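Local coordinates for transferrin (Manduca sexta, PDB 6WB6), which binds a single ferric ion together with a carbonate anion and transports iron as a secreted insect transferrin, at residues A[93-98]-A[247-252]; A[227-231]-A[242-246]. One frame throughout, in Å; residues are numbered along the deposited sequence.

Contact 1. Residues A[93-98]-A[247-252]; sequences VIVVHK and EEFRYL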
# COMPACT_ATOMS: atom_id res chain seq x y z
N VAL A 93 13.67 -21.81 10.02
CA VAL A 93 14.14 -22.67 11.09
C VAL A 93 13.84 -22.01 12.42
O VAL A 93 13.60 -20.80 12.50
CB VAL A 93 15.65 -23.02 10.97
CG1 VAL A 93 15.88 -23.87 9.72
CG2 VAL A 93 16.50 -21.82 10.95
N ILE A 94 13.85 -22.84 13.45
CA ILE A 94 13.74 -22.45 14.85
C ILE A 94 15.08 -22.77 15.51
O ILE A 94 15.54 -23.91 15.45
CB ILE A 94 12.61 -23.21 15.56
CG1 ILE A 94 11.29 -23.18 14.76
CG2 ILE A 94 12.41 -22.64 16.97
CD1 ILE A 94 10.25 -24.08 15.33
N VAL A 95 15.71 -21.78 16.13
CA VAL A 95 17.05 -21.96 16.70
C VAL A 95 16.99 -21.66 18.20
O VAL A 95 16.51 -20.61 18.62
CB VAL A 95 18.10 -21.08 15.99
CG1 VAL A 95 19.50 -21.30 16.61
CG2 VAL A 95 18.14 -21.36 14.43
N VAL A 96 17.51 -22.60 19.00
CA VAL A 96 17.50 -22.53 20.45
C VAL A 96 18.91 -22.81 20.98
O VAL A 96 19.77 -23.31 20.26
CB VAL A 96 16.50 -23.53 21.07
CG1 VAL A 96 15.10 -23.17 20.69
CG2 VAL A 96 16.83 -24.95 20.61
N HIS A 97 19.11 -22.49 22.26
CA HIS A 97 20.32 -22.91 22.96
C HIS A 97 20.24 -24.41 23.19
O HIS A 97 19.16 -24.94 23.43
CB HIS A 97 20.46 -22.19 24.31
CG HIS A 97 20.71 -20.72 24.18
ND1 HIS A 97 19.70 -19.79 24.11
CD2 HIS A 97 21.87 -20.02 24.12
CE1 HIS A 97 20.23 -18.58 24.00
NE2 HIS A 97 21.54 -18.70 24.00
N LYS A 98 21.38 -25.10 23.09
CA LYS A 98 21.37 -26.56 23.17
C LYS A 98 20.75 -27.07 24.46
O LYS A 98 20.10 -28.12 24.47
CB LYS A 98 22.79 -27.12 23.02
CG LYS A 98 23.71 -26.86 24.19
CD LYS A 98 24.89 -27.85 24.16
CE LYS A 98 25.96 -27.53 25.19
NZ LYS A 98 27.08 -28.52 25.14
N GLU A 247 27.88 -25.79 18.27
CA GLU A 247 27.58 -26.86 19.21
C GLU A 247 26.74 -26.38 20.39
O GLU A 247 26.06 -27.18 21.03
CB GLU A 247 28.88 -27.48 19.72
CG GLU A 247 29.54 -28.40 18.71
CD GLU A 247 30.92 -28.87 19.13
OE1 GLU A 247 31.43 -28.39 20.17
OE2 GLU A 247 31.50 -29.72 18.42
N GLU A 248 26.82 -25.09 20.70
CA GLU A 248 26.02 -24.52 21.77
C GLU A 248 24.57 -24.28 21.37
O GLU A 248 23.76 -23.93 22.23
CB GLU A 248 26.64 -23.20 22.24
CG GLU A 248 28.03 -23.39 22.90
CD GLU A 248 28.01 -24.54 23.90
OE1 GLU A 248 27.17 -24.48 24.83
OE2 GLU A 248 28.78 -25.52 23.73
N PHE A 249 24.22 -24.50 20.11
CA PHE A 249 22.89 -24.19 19.59
C PHE A 249 22.37 -25.37 18.81
O PHE A 249 23.11 -26.28 18.45
CB PHE A 249 22.92 -22.93 18.71
CG PHE A 249 23.37 -21.73 19.44
CD1 PHE A 249 24.73 -21.46 19.57
CD2 PHE A 249 22.46 -20.91 20.06
CE1 PHE A 249 25.15 -20.37 20.26
CE2 PHE A 249 22.88 -19.81 20.77
CZ PHE A 249 24.25 -19.56 20.88
N ARG A 250 21.06 -25.35 18.57
CA ARG A 250 20.38 -26.43 17.90
C ARG A 250 19.18 -25.88 17.13
O ARG A 250 18.56 -24.90 17.54
CB ARG A 250 19.89 -27.49 18.89
CG ARG A 250 20.98 -28.16 19.74
CD ARG A 250 21.65 -29.33 19.03
NE ARG A 250 22.49 -30.09 19.96
CZ ARG A 250 23.71 -29.73 20.35
NH1 ARG A 250 24.27 -28.63 19.89
NH2 ARG A 250 24.39 -30.49 21.20
N TYR A 251 18.85 -26.53 16.03
CA TYR A 251 17.53 -26.33 15.47
C TYR A 251 16.55 -27.07 16.36
O TYR A 251 16.85 -28.14 16.88
CB TYR A 251 17.43 -26.86 14.05
CG TYR A 251 18.38 -26.27 13.06
CD1 TYR A 251 18.33 -24.94 12.70
CD2 TYR A 251 19.29 -27.08 12.41
CE1 TYR A 251 19.21 -24.42 11.77
CE2 TYR A 251 20.15 -26.59 11.48
CZ TYR A 251 20.12 -25.26 11.16
OH TYR A 251 21.00 -24.80 10.22
N LEU A 252 15.37 -26.50 16.53
CA LEU A 252 14.26 -27.20 17.13
C LEU A 252 13.34 -27.66 16.00
O LEU A 252 12.90 -26.84 15.18
CB LEU A 252 13.53 -26.29 18.12
CG LEU A 252 12.28 -26.87 18.79
CD1 LEU A 252 12.62 -27.98 19.77
CD2 LEU A 252 11.48 -25.76 19.50
O HOH W 1 13.91 -25.69 12.91
O HOH W 2 26.93 -29.94 22.13
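Val96 and Arg250 exchange both backbone bonds of an antiparallel pair: Val96 N gives to Arg250 O at 2.9 Å, nearly straight at 172°, and Arg250 N returns the bond to Val96 O. Further along, Leu252 N donates to Ile94 O at 2.8 Å. Water 1 carries the pairing on, accepting from Ile94 N and donating to Leu252 O. At the other end Lys98 N reaches Glu248 O at 2.8 Å. The first three bonds join strands 90-97 and 249-252 within the mixed sheet of the iron-binding lobe, and the Lys98 bond continues the pairing just past them; strand 90-97 also pairs with strand 218-222, through Val93 and Val95. The guanidinium of Arg250 is turned back by a bend at chi2 (-85°), so that NH1 donates to Glu247 O at 2.6 Å and to Phe249 O, while NH2 gives to water 2, which in turn donates to Glu247 O. Lys98 CB lies over the centre of one guanidinium face. Beyond it the extended lysine chain runs alongside Glu248 and ends in a long salt bridge, Lys98 NZ to Glu248 OE2 at 3.7 Å. Away from this polar end, Val93 CB meets Tyr251 CD1 at 3.7 Å, Val95 CG2 touches the same ring atom, and Ile94 CG2 packs on Leu252 CB at 4.0 Å.

Contact 2. Residues A[227-231]-A[242-246]; sequences RKFFG and SNENP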
# COMPACT_ATOMS: atom_id res chain seq x y z
N ARG A 227 23.74 -20.86 9.31
CA ARG A 227 25.01 -21.49 9.01
C ARG A 227 26.15 -20.47 8.99
O ARG A 227 27.20 -20.70 9.58
CB ARG A 227 24.88 -22.23 7.69
CG ARG A 227 24.00 -23.42 7.83
CD ARG A 227 23.99 -24.30 6.59
NE ARG A 227 25.29 -24.88 6.33
CZ ARG A 227 25.77 -25.96 6.93
NH1 ARG A 227 25.04 -26.58 7.85
NH2 ARG A 227 26.97 -26.41 6.61
N LYS A 228 25.94 -19.32 8.36
CA LYS A 228 27.02 -18.34 8.29
C LYS A 228 27.32 -17.72 9.65
O LYS A 228 28.47 -17.36 9.92
CB LYS A 228 26.66 -17.23 7.30
CG LYS A 228 26.47 -17.75 5.93
CD LYS A 228 26.26 -16.63 4.94
CE LYS A 228 26.25 -17.21 3.57
NZ LYS A 228 25.74 -16.22 2.60
N PHE A 229 26.30 -17.59 10.50
CA PHE A 229 26.52 -17.06 11.83
C PHE A 229 27.58 -17.88 12.55
O PHE A 229 28.35 -17.34 13.33
CB PHE A 229 25.20 -17.06 12.61
CG PHE A 229 25.28 -16.43 14.00
CD1 PHE A 229 25.31 -15.05 14.15
CD2 PHE A 229 25.26 -17.21 15.13
CE1 PHE A 229 25.36 -14.49 15.42
CE2 PHE A 229 25.31 -16.67 16.39
CZ PHE A 229 25.36 -15.31 16.54
N PHE A 230 27.63 -19.18 12.26
CA PHE A 230 28.58 -20.09 12.87
C PHE A 230 29.75 -20.41 11.96
O PHE A 230 30.40 -21.44 12.13
CB PHE A 230 27.86 -21.36 13.29
CG PHE A 230 26.76 -21.12 14.30
CD1 PHE A 230 27.06 -20.69 15.57
CD2 PHE A 230 25.43 -21.30 13.96
CE1 PHE A 230 26.06 -20.48 16.48
CE2 PHE A 230 24.45 -21.09 14.86
CZ PHE A 230 24.75 -20.68 16.12
N GLY A 231 29.99 -19.57 10.95
CA GLY A 231 31.11 -19.78 10.05
C GLY A 231 30.98 -21.00 9.18
O GLY A 231 31.96 -21.44 8.57
N SER A 242 34.32 -17.78 12.47
CA SER A 242 33.26 -17.28 13.34
C SER A 242 33.66 -17.46 14.79
O SER A 242 34.20 -18.50 15.18
CB SER A 242 31.93 -18.00 13.11
OG SER A 242 30.99 -17.57 14.09
N ASN A 243 33.35 -16.44 15.60
CA ASN A 243 33.43 -16.50 17.06
C ASN A 243 32.29 -17.30 17.68
O ASN A 243 32.37 -17.64 18.87
CB ASN A 243 33.41 -15.09 17.63
CG ASN A 243 34.71 -14.38 17.44
OD1 ASN A 243 35.76 -15.02 17.29
ND2 ASN A 243 34.68 -13.05 17.44
N GLU A 244 31.25 -17.60 16.92
CA GLU A 244 30.10 -18.32 17.44
C GLU A 244 30.30 -19.81 17.25
O GLU A 244 30.79 -20.25 16.21
CB GLU A 244 28.84 -17.86 16.71
CG GLU A 244 28.71 -16.37 16.72
CD GLU A 244 28.43 -15.83 18.11
OE1 GLU A 244 28.10 -16.63 19.01
OE2 GLU A 244 28.51 -14.59 18.30
N ASN A 245 29.93 -20.58 18.27
CA ASN A 245 30.11 -22.02 18.30
C ASN A 245 28.78 -22.72 18.06
O ASN A 245 27.89 -22.65 18.92
CB ASN A 245 30.71 -22.43 19.66
CG ASN A 245 30.90 -23.94 19.79
OD1 ASN A 245 30.76 -24.68 18.81
ND2 ASN A 245 31.21 -24.41 21.01
N PRO A 246 28.60 -23.43 16.94
CA PRO A 246 27.29 -24.05 16.66
C PRO A 246 26.90 -25.14 17.64
O PRO A 246 25.71 -25.43 17.76
CB PRO A 246 27.48 -24.65 15.26
CG PRO A 246 28.97 -24.85 15.15
CD PRO A 246 29.56 -23.70 15.86
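Phe230 fits against the chain from Glu244 to Pro246, with Pro246 CA over one face of its ring, 3.8 Å from the centroid. Pro246 CB adds an apolar contact with CG of the same Phe230 ring, at 3.7 Å, and the proline and phenylalanine side chains run past one another head to tail. Glu244 CB approaches Phe230 CD1 obliquely at 3.5 Å. The opposite face of the Phe230 ring is taken by Phe229, whose CD2 stands above it near the rim, so both faces of the ring are met, each off centre.

Glu244 spans the two aromatic residues. Its CG lies over a face of the Phe229 ring, 3.7 Å from the centroid, in a CH-pi contact, and the bend at the next torsion (chi2 -69°) lays the carboxylate along the ring. The two planes are almost parallel, 16° apart, and Glu244 OE2 is hydrogen-bonded to His213 NE2. Phe229 can meet Glu244 in this way because its CG stands anti to the backbone N (chi1 -176°), which swings the ring toward the loop.

The backbone beside these rings is tied by Ser242, whose OG donates to Phe229 O at 2.8 Å and accepts from Glu244 N, the latter bond closing an ST turn. Gly231, with positive phi, is the C-prime residue of the Schellman motif that ends helix 223-229. The loop leading to strand 249-252 thus folds back on that helix end, while Phe229 reaches Leu208, Arg209 and Ala212 of helix 203-213.

In the fold
Contact 2 is nested in the chain loop that contact 1 closes: helix 223-229 is followed by the loop holding 242-246 and then by strand 249-252. The two meet where Phe249 CD1 packs on Phe230 CE1 at 3.5 Å, the ring planes at about 40°. Both are partly buried, but contact 1 is the larger, with 673 Å² of buried surface against 315 Å². It holds two strands by regular backbone bonds, with buried apolar side chains along the strands and a charged cluster at the more exposed end. Contact 2 instead joins a helix end to a loop, relying on aromatic faces and one serine hydroxyl. Helix 203-213 packs against both, so one helix backs the strand pair and the helix end alike.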